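Local coordinates for putative electron transport related protein (Corynebacterium diphtheriae, PDB 4PQ1) that probably acts as a thioredoxin-like thiol-disulfide oxidoreductase of the DsbF type, exchanging electrons with partner proteins through a CxxC active-site disulfide, at residues 137-142 and 151-156; 3-8 and 119-124; 22-27 and 37-42. One frame throughout, in Å; residues are numbered along the deposited sequence.

Contact 1: 137-142 and 151-156; sequences PAAVFL and IKVIDS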
loop_
_atom_site.group_PDB
_atom_site.type_symbol
_atom_site.label_atom_id
_atom_site.label_comp_id
_atom_site.label_asym_id
_atom_site.label_seq_id
_atom_site.Cartn_x
_atom_site.Cartn_y
_atom_site.Cartn_z
ATOM N N PRO A 137 -0.139 -9.852 -5.206
ATOM C CA PRO A 137 0.826 -8.823 -5.597
ATOM C C PRO A 137 1.384 -9.051 -7.000
ATOM O O PRO A 137 1.754 -10.162 -7.358
ATOM C CB PRO A 137 1.912 -8.940 -4.523
ATOM C CG PRO A 137 1.176 -9.434 -3.320
ATOM C CD PRO A 137 0.167 -10.418 -3.880
ATOM N N ALA A 138 1.403 -7.983 -7.791
ATOM C CA ALA A 138 2.028 -7.983 -9.107
ATOM C C ALA A 138 3.402 -7.344 -9.005
ATOM O O ALA A 138 4.273 -7.554 -9.850
ATOM C CB ALA A 138 1.163 -7.236 -10.096
ATOM N N ALA A 139 3.580 -6.531 -7.965
ATOM C CA ALA A 139 4.836 -5.831 -7.750
ATOM C C ALA A 139 4.964 -5.445 -6.282
ATOM O O ALA A 139 3.989 -5.032 -5.657
ATOM C CB ALA A 139 4.923 -4.596 -8.647
ATOM N N VAL A 140 6.163 -5.605 -5.731
ATOM C CA VAL A 140 6.476 -5.078 -4.410
ATOM C C VAL A 140 7.677 -4.145 -4.482
ATOM O O VAL A 140 8.731 -4.517 -4.995
ATOM C CB VAL A 140 6.764 -6.198 -3.395
ATOM C CG1 VAL A 140 7.114 -5.590 -2.009
ATOM C CG2 VAL A 140 5.576 -7.172 -3.324
ATOM N N PHE A 141 7.509 -2.932 -3.971
ATOM C CA PHE A 141 8.565 -1.926 -3.993
ATOM C C PHE A 141 9.075 -1.655 -2.588
ATOM O O PHE A 141 8.324 -1.154 -1.744
ATOM C CB PHE A 141 8.063 -0.619 -4.615
ATOM C CG PHE A 141 7.739 -0.721 -6.084
ATOM C CD1 PHE A 141 8.733 -0.574 -7.037
ATOM C CD2 PHE A 141 6.432 -0.938 -6.512
ATOM C CE1 PHE A 141 8.437 -0.666 -8.390
ATOM C CE2 PHE A 141 6.136 -1.029 -7.857
ATOM C CZ PHE A 141 7.139 -0.893 -8.804
ATOM N N LEU A 142 10.340 -1.992 -2.336
ATOM C CA LEU A 142 10.956 -1.779 -1.026
ATOM C C LEU A 142 11.756 -0.476 -1.051
ATOM O O LEU A 142 12.928 -0.419 -0.680
ATOM C CB LEU A 142 11.852 -2.960 -0.648
ATOM C CG LEU A 142 11.131 -4.319 -0.691
ATOM C CD1 LEU A 142 12.104 -5.463 -0.429
ATOM C CD2 LEU A 142 9.944 -4.359 0.284
ATOM N N ILE A 151 2.170 3.268 -12.200
ATOM C CA ILE A 151 1.330 3.286 -13.384
ATOM C C ILE A 151 1.768 2.216 -14.397
ATOM O O ILE A 151 0.940 1.542 -14.977
ATOM C CB ILE A 151 1.324 4.688 -14.043
ATOM C CG1 ILE A 151 0.355 5.606 -13.296
ATOM C CG2 ILE A 151 0.902 4.600 -15.512
ATOM C CD1 ILE A 151 0.462 7.050 -13.700
ATOM N N LYS A 152 3.069 2.056 -14.582
ATOM C CA LYS A 152 3.588 1.059 -15.490
ATOM C C LYS A 152 3.110 -0.328 -15.114
ATOM O O LYS A 152 2.699 -1.100 -15.981
ATOM C CB LYS A 152 5.112 1.101 -15.523
ATOM C CG LYS A 152 5.636 2.254 -16.342
ATOM C CD LYS A 152 7.133 2.150 -16.561
ATOM C CE LYS A 152 7.591 3.182 -17.583
ATOM N NZ LYS A 152 9.064 3.144 -17.815
ATOM N N VAL A 153 3.149 -0.636 -13.824
ATOM C CA VAL A 153 2.607 -1.889 -13.344
ATOM C C VAL A 153 1.105 -1.892 -13.552
ATOM O O VAL A 153 0.544 -2.875 -14.056
ATOM C CB VAL A 153 2.886 -2.135 -11.860
ATOM C CG1 VAL A 153 2.302 -3.503 -11.454
ATOM C CG2 VAL A 153 4.383 -2.061 -11.574
ATOM N N ILE A 154 0.461 -0.798 -13.158
ATOM C CA ILE A 154 -0.997 -0.683 -13.264
ATOM C C ILE A 154 -1.450 -1.073 -14.665
ATOM O O ILE A 154 -2.276 -1.966 -14.825
ATOM C CB ILE A 154 -1.505 0.746 -12.938
ATOM C CG1 ILE A 154 -1.332 1.067 -11.448
ATOM C CG2 ILE A 154 -2.979 0.897 -13.310
ATOM C CD1 ILE A 154 -2.068 0.110 -10.546
ATOM N N ASP A 155 -0.863 -0.429 -15.669
ATOM C CA ASP A 155 -1.212 -0.674 -17.060
ATOM C C ASP A 155 -1.072 -2.147 -17.487
ATOM O O ASP A 155 -1.880 -2.655 -18.262
ATOM C CB ASP A 155 -0.359 0.217 -17.955
ATOM C CG ASP A 155 -0.809 1.660 -17.923
ATOM O OD1 ASP A 155 -1.957 1.906 -17.484
ATOM O OD2 ASP A 155 -0.030 2.546 -18.341
ATOM N N SER A 156 -0.053 -2.831 -16.977
ATOM C CA SER A 156 0.177 -4.223 -17.333
ATOM C C SER A 156 -0.921 -5.143 -16.803
ATOM O O SER A 156 -1.043 -6.285 -17.241
ATOM C CB SER A 156 1.541 -4.685 -16.814
ATOM O OG SER A 156 1.502 -5.018 -15.437
#
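The closing beta-beta-alpha unit of the thioredoxin fold is joined here, with Val-153 of the last helix, 147-156, set against Ala-138, Ala-139 and Phe-141 of the last strand, 137-141. The strand pairs with 127-131 as an antiparallel hairpin, and the helix returns to cover one face of the sheet. A classic beta bulge makes the fit: Ala-138 and Ala-139 both lie opposite Val-130, and the CB atoms of these two consecutive residues both turn toward the helix, where a regular strand would send them to opposite faces.

Val-153 straddles this small platform with its two methyls. With CG1 anti to the backbone N (chi1 -179°), that branch rests between the alanines, 4.1 Å from Ala-138 CB and 4.0 Å from Ala-139 CB. The other branch, CG2, also reaches Ala-139, at 3.9 Å from its CB, and then meets the rim of the Phe-141 ring. There the approach is at the ring edge, near its plane, with CZ of Phe-141 4.1 Å from CG2 of Val-153; the two side chains come from opposite directions. The contact is wholly apolar and buried, and the small alanine side chains are consistent with the close approach of the helix, the CA atoms of Ala-139 and Val-153 being 7.2 Å apart.

Neighbours extend the layer: Phe-15 of strand 13-15 touches both Ala-139 and Val-153, and Tyr-72 of helix 63-73 packs on Ile-154 while its OH bonds Asp-155 OD1. One turn beyond the valine, Ser-156 OG donates to Val-153 O at 2.7 Å, in the carbonyl plane and on a lone pair.

Contact 2: 3-8 and 119-124; sequences FQFHSP and GVPASV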
loop_
_atom_site.group_PDB
_atom_site.type_symbol
_atom_site.label_atom_id
_atom_site.label_comp_id
_atom_site.label_asym_id
_atom_site.label_seq_id
_atom_site.Cartn_x
_atom_site.Cartn_y
_atom_site.Cartn_z
ATOM N N PHE A 3 -0.247 -15.333 -0.427
ATOM C CA PHE A 3 1.042 -14.717 -0.742
ATOM C C PHE A 3 2.089 -14.873 0.353
ATOM O O PHE A 3 1.800 -14.693 1.537
ATOM C CB PHE A 3 0.838 -13.229 -1.022
ATOM C CG PHE A 3 2.084 -12.507 -1.419
ATOM C CD1 PHE A 3 2.788 -12.892 -2.543
ATOM C CD2 PHE A 3 2.529 -11.417 -0.691
ATOM C CE1 PHE A 3 3.930 -12.229 -2.936
ATOM C CE2 PHE A 3 3.684 -10.739 -1.073
ATOM C CZ PHE A 3 4.383 -11.141 -2.202
ATOM N N GLN A 4 3.306 -15.205 -0.062
ATOM C CA GLN A 4 4.455 -15.250 0.828
ATOM C C GLN A 4 5.547 -14.455 0.144
ATOM O O GLN A 4 5.884 -14.721 -1.012
ATOM C CB GLN A 4 4.924 -16.680 1.105
ATOM C CG GLN A 4 3.825 -17.745 1.037
ATOM C CD GLN A 4 4.369 -19.134 0.697
ATOM O OE1 GLN A 4 5.496 -19.480 1.066
ATOM N NE2 GLN A 4 3.569 -19.932 -0.021
ATOM N N PHE A 5 6.068 -13.450 0.848
ATOM C CA PHE A 5 7.131 -12.618 0.314
ATOM C C PHE A 5 8.465 -13.306 0.553
ATOM O O PHE A 5 8.886 -13.479 1.686
ATOM C CB PHE A 5 7.100 -11.225 0.961
ATOM C CG PHE A 5 8.173 -10.296 0.460
ATOM C CD1 PHE A 5 8.071 -9.704 -0.787
ATOM C CD2 PHE A 5 9.279 -10.013 1.237
ATOM C CE1 PHE A 5 9.058 -8.857 -1.253
ATOM C CE2 PHE A 5 10.265 -9.162 0.781
ATOM C CZ PHE A 5 10.155 -8.581 -0.463
ATOM N N HIS A 6 9.109 -13.733 -0.519
ATOM C CA HIS A 6 10.377 -14.433 -0.393
ATOM C C HIS A 6 11.502 -13.453 -0.609
ATOM O O HIS A 6 11.284 -12.373 -1.164
ATOM C CB HIS A 6 10.486 -15.590 -1.395
ATOM C CG HIS A 6 9.528 -16.717 -1.136
ATOM N ND1 HIS A 6 8.634 -17.165 -2.087
ATOM C CD2 HIS A 6 9.339 -17.496 -0.043
ATOM C CE1 HIS A 6 7.928 -18.164 -1.588
ATOM N NE2 HIS A 6 8.333 -18.382 -0.348
ATOM N N SER A 7 12.694 -13.850 -0.170
ATOM C CA SER A 7 13.906 -13.040 -0.269
ATOM C C SER A 7 13.968 -12.209 -1.543
ATOM O O SER A 7 13.883 -12.743 -2.646
ATOM C CB SER A 7 15.143 -13.940 -0.177
ATOM O OG SER A 7 16.236 -13.384 -0.889
ATOM N N PRO A 8 14.066 -10.884 -1.389
ATOM C CA PRO A 8 14.304 -9.989 -2.525
ATOM C C PRO A 8 15.728 -10.145 -3.067
ATOM O O PRO A 8 15.991 -9.777 -4.216
ATOM C CB PRO A 8 14.084 -8.597 -1.928
ATOM C CG PRO A 8 14.331 -8.764 -0.450
ATOM C CD PRO A 8 13.812 -10.146 -0.138
ATOM N N GLY A 119 4.703 -11.492 5.068
ATOM C CA GLY A 119 6.000 -11.273 5.684
ATOM C C GLY A 119 6.853 -10.245 4.971
ATOM O O GLY A 119 8.080 -10.339 4.948
ATOM N N VAL A 120 6.193 -9.279 4.349
ATOM C CA VAL A 120 6.871 -8.085 3.859
ATOM C C VAL A 120 7.622 -7.440 5.041
ATOM O O VAL A 120 7.100 -7.404 6.157
ATOM C CB VAL A 120 5.846 -7.128 3.207
ATOM C CG1 VAL A 120 6.184 -5.704 3.477
ATOM C CG2 VAL A 120 5.777 -7.373 1.698
ATOM N N PRO A 121 8.867 -6.983 4.817
ATOM C CA PRO A 121 9.703 -6.474 5.923
ATOM C C PRO A 121 9.078 -5.279 6.650
ATOM O O PRO A 121 8.889 -4.247 6.011
ATOM C CB PRO A 121 11.005 -6.042 5.225
ATOM C CG PRO A 121 10.968 -6.675 3.866
ATOM C CD PRO A 121 9.527 -6.853 3.505
ATOM N N ALA A 122 8.761 -5.404 7.943
ATOM C CA ALA A 122 8.173 -4.285 8.702
ATOM C C ALA A 122 9.167 -3.150 8.889
ATOM O O ALA A 122 8.790 -2.020 9.232
ATOM C CB ALA A 122 7.655 -4.755 10.078
ATOM N N SER A 123 10.439 -3.451 8.674
ATOM C CA SER A 123 11.485 -2.446 8.773
ATOM C C SER A 123 11.436 -1.416 7.640
ATOM O O SER A 123 11.978 -0.332 7.768
ATOM C CB SER A 123 12.843 -3.126 8.764
ATOM O OG SER A 123 12.954 -3.902 7.585
ATOM N N VAL A 124 10.806 -1.761 6.521
ATOM C CA VAL A 124 10.920 -0.939 5.322
ATOM C C VAL A 124 9.714 -0.034 5.137
ATOM O O VAL A 124 8.622 -0.497 4.843
ATOM C CB VAL A 124 11.104 -1.811 4.064
ATOM C CG1 VAL A 124 11.274 -0.942 2.802
ATOM C CG2 VAL A 124 12.300 -2.764 4.244
#
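Gly-119 meets Phe-5 at the start of the loop that runs from helix 113-116 into strand 127-131 of the thioredoxin fold, the loop region where members of this family carry their cis-proline. Its partner is the irregular N-terminal arm ahead of strand 13-15. The CA atoms of Gly-119 and Phe-5 stand 5.7 Å apart, and a backbone hydrogen bond between Phe-5 and the preceding Gly-118 pins the arm at this point. Gly-119 has a positive phi of 80°, and its O lies 3.9 Å from Phe-5 CD2, approaching the ring obliquely.

Val-120 follows, and supplies the one partner across the contact that lies over a face of the ring: its CG2 is 3.9 Å above the Phe-5 plane, displaced toward the rim near CG and CD1. The phenyl reaches this position because its CG is anti to the backbone N (chi1 -180°), which extends the ring from the arm toward the loop. Thr-127 and Ile-129 back the valine from the sheet.

At Pro-121 the proline and Phe-5 side chains cross at about a right angle. Pro-121 CD comes within 3.6 Å of Phe-5 CE2, the tightest approach in the contact, with Pro-121 CG at 4.0 Å from the same carbon. The aromatic ring thus meets the valine methyl over one face and the proline CD and CG near CE2, while Val-140 and Leu-142 add further apolar contacts.

From Pro-121 the loop bends away through a type I turn. Ala-122 gives its O to Arg-85 NH2, and Val-124 closes the turn, its N bonded to Pro-121 O at 3.2 Å.

Contact 3: 22-27 and 37-42; sequences APVSEI and VSLADY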
loop_
_atom_site.group_PDB
_atom_site.type_symbol
_atom_site.label_atom_id
_atom_site.label_comp_id
_atom_site.label_asym_id
_atom_site.label_seq_id
_atom_site.Cartn_x
_atom_site.Cartn_y
_atom_site.Cartn_z
ATOM N N ALA A 22 -0.124 -15.278 -5.754
ATOM C CA ALA A 22 -1.084 -15.793 -4.795
ATOM C C ALA A 22 -1.743 -14.607 -4.105
ATOM O O ALA A 22 -1.122 -13.559 -3.944
ATOM C CB ALA A 22 -0.411 -16.716 -3.781
ATOM N N PRO A 23 -3.010 -14.765 -3.702
ATOM C CA PRO A 23 -3.716 -13.682 -3.004
ATOM C C PRO A 23 -3.124 -13.359 -1.619
ATOM O O PRO A 23 -2.564 -14.248 -0.968
ATOM C CB PRO A 23 -5.145 -14.224 -2.878
ATOM C CG PRO A 23 -5.007 -15.742 -3.015
ATOM C CD PRO A 23 -3.863 -15.946 -3.945
ATOM N N VAL A 24 -3.228 -12.100 -1.188
ATOM C CA VAL A 24 -2.842 -11.728 0.178
ATOM C C VAL A 24 -3.941 -12.147 1.147
ATOM O O VAL A 24 -5.088 -12.326 0.744
ATOM C CB VAL A 24 -2.598 -10.194 0.346
ATOM C CG1 VAL A 24 -1.206 -9.798 -0.150
ATOM C CG2 VAL A 24 -3.698 -9.402 -0.353
ATOM N N SER A 25 -3.597 -12.276 2.426
ATOM C CA SER A 25 -4.586 -12.581 3.453
ATOM C C SER A 25 -5.590 -11.448 3.594
ATOM O O SER A 25 -5.530 -10.443 2.873
ATOM C CB SER A 25 -3.922 -12.844 4.805
ATOM O OG SER A 25 -2.859 -13.772 4.698
ATOM N N GLU A 26 -6.512 -11.614 4.535
ATOM C CA GLU A 26 -7.544 -10.621 4.769
ATOM C C GLU A 26 -6.940 -9.390 5.424
ATOM O O GLU A 26 -6.280 -9.485 6.463
ATOM C CB GLU A 26 -8.656 -11.186 5.648
ATOM C CG GLU A 26 -9.860 -10.265 5.769
ATOM C CD GLU A 26 -10.597 -10.436 7.082
ATOM O OE1 GLU A 26 -9.936 -10.380 8.142
ATOM O OE2 GLU A 26 -11.833 -10.622 7.057
ATOM N N ILE A 27 -7.150 -8.238 4.799
ATOM C CA ILE A 27 -6.707 -6.982 5.371
ATOM C C ILE A 27 -7.928 -6.144 5.715
ATOM O O ILE A 27 -8.709 -5.773 4.835
ATOM C CB ILE A 27 -5.786 -6.192 4.421
ATOM C CG1 ILE A 27 -4.690 -7.083 3.838
ATOM C CG2 ILE A 27 -5.157 -5.020 5.155
ATOM C CD1 ILE A 27 -3.647 -7.486 4.833
ATOM N N VAL A 37 -11.518 0.250 7.578
ATOM C CA VAL A 37 -10.997 0.182 6.212
ATOM C C VAL A 37 -10.736 -1.285 5.888
ATOM O O VAL A 37 -10.167 -2.002 6.711
ATOM C CB VAL A 37 -9.694 0.995 6.040
ATOM C CG1 VAL A 37 -9.101 0.771 4.664
ATOM C CG2 VAL A 37 -9.950 2.479 6.265
ATOM N N SER A 38 -11.150 -1.738 4.708
ATOM C CA SER A 38 -11.084 -3.166 4.373
ATOM C C SER A 38 -10.839 -3.441 2.900
ATOM O O SER A 38 -11.567 -2.918 2.056
ATOM C CB SER A 38 -12.384 -3.842 4.766
ATOM O OG SER A 38 -13.471 -3.161 4.175
ATOM N N LEU A 39 -9.846 -4.271 2.578
ATOM C CA LEU A 39 -9.595 -4.607 1.172
ATOM C C LEU A 39 -10.818 -5.269 0.535
ATOM O O LEU A 39 -11.046 -5.146 -0.667
ATOM C CB LEU A 39 -8.386 -5.526 1.024
ATOM C CG LEU A 39 -7.012 -4.927 1.309
ATOM C CD1 LEU A 39 -5.938 -5.666 0.514
ATOM C CD2 LEU A 39 -6.972 -3.411 1.051
ATOM N N ALA A 40 -11.616 -5.948 1.352
ATOM C CA ALA A 40 -12.796 -6.646 0.857
ATOM C C ALA A 40 -13.800 -5.678 0.231
ATOM O O ALA A 40 -14.669 -6.087 -0.543
ATOM C CB ALA A 40 -13.447 -7.446 1.980
ATOM N N ASP A 41 -13.671 -4.394 0.557
ATOM C CA ASP A 41 -14.523 -3.373 -0.050
ATOM C C ASP A 41 -14.087 -3.043 -1.472
ATOM O O ASP A 41 -14.773 -2.307 -2.180
ATOM C CB ASP A 41 -14.530 -2.100 0.796
ATOM C CG ASP A 41 -15.306 -2.262 2.091
ATOM O OD1 ASP A 41 -16.158 -3.174 2.168
ATOM O OD2 ASP A 41 -15.076 -1.463 3.025
ATOM N N TYR A 42 -12.950 -3.589 -1.896
ATOM C CA TYR A 42 -12.463 -3.355 -3.257
ATOM C C TYR A 42 -12.243 -4.665 -4.026
ATOM O O TYR A 42 -11.345 -4.766 -4.866
ATOM C CB TYR A 42 -11.180 -2.538 -3.214
ATOM C CG TYR A 42 -11.284 -1.393 -2.223
ATOM C CD1 TYR A 42 -11.937 -0.217 -2.559
ATOM C CD2 TYR A 42 -10.757 -1.507 -0.938
ATOM C CE1 TYR A 42 -12.046 0.836 -1.636
ATOM C CE2 TYR A 42 -10.860 -0.466 -0.015
ATOM C CZ TYR A 42 -11.505 0.702 -0.368
ATOM O OH TYR A 42 -11.612 1.733 0.552
#
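Between Ile-27 and Leu-39 the flat groups that meet are backbone ones: the Ile-27 carbonyl accepts the peptide N-H of Leu-39, and the two aliphatic side chains pack beside them. The Tyr-42 ring, at the far end of the second segment, instead takes Asp-41 CB over the centre of one face, 4.1 Å above it, and packs against Val-47, Thr-78 and Val-80 of the central sheet.

The contact forms the base of the small antiparallel hairpin of strands 28-30 and 36-38, an addition beside the main thioredoxin sheet; residues 24-27 and 37-39 run nearly antiparallel, their end-to-end directions 163° apart. Leu-39 N reaches Ile-27 O at 2.9 Å, nearly along the C=O direction, with an N-H...O angle of 160°. The same oxygen lies 3.6 Å from Ser-38 CA in a weaker CA-H...O contact.

Ile-27 and Leu-39 side chains lie alongside each other and point the same way. With CG anti to its carbonyl carbon (chi1 -70°), Leu-39 brings CG to 3.6 Å from Ile-27 CB and CD1 to 3.8 Å from Ile-27 CG1. Its other neighbours are Val-47 and Leu-49, whereas Ile-27 packs on Leu-117 and helix 113-116.

One nearly straight backbone bond thus extends the hairpin pairing, in which Val-37 also bonds Gly-29, just as strand 36-38 gives way to the 3-10 segment; it lies among mostly buried residues, which should shield it from competing water.

In the fold
The three contacts lie at different places around the fold, their centres about 16 Å (contacts 1 and 2) and about 17 Å (contact 3 to either) apart. The N-terminal arm links them. Phe-3 CD2 lies 3.6 Å from Pro-137 CG of contact 1, and Phe-3 N makes a probable hydrogen bond to Pro-23 O of contact 3 at 2.6 Å. Pro-137 also touches contact 3, its CD being 3.4 Å from Ala-22 O. Further along, Phe-5 CZ is 3.7 Å from Leu-142 CD1. Contact 2 lies on the loop that precedes strand 127-131; in thioredoxin-like proteins this loop approaches the active-site cysteines, here probably Cys-56 and Cys-59, which form a disulfide.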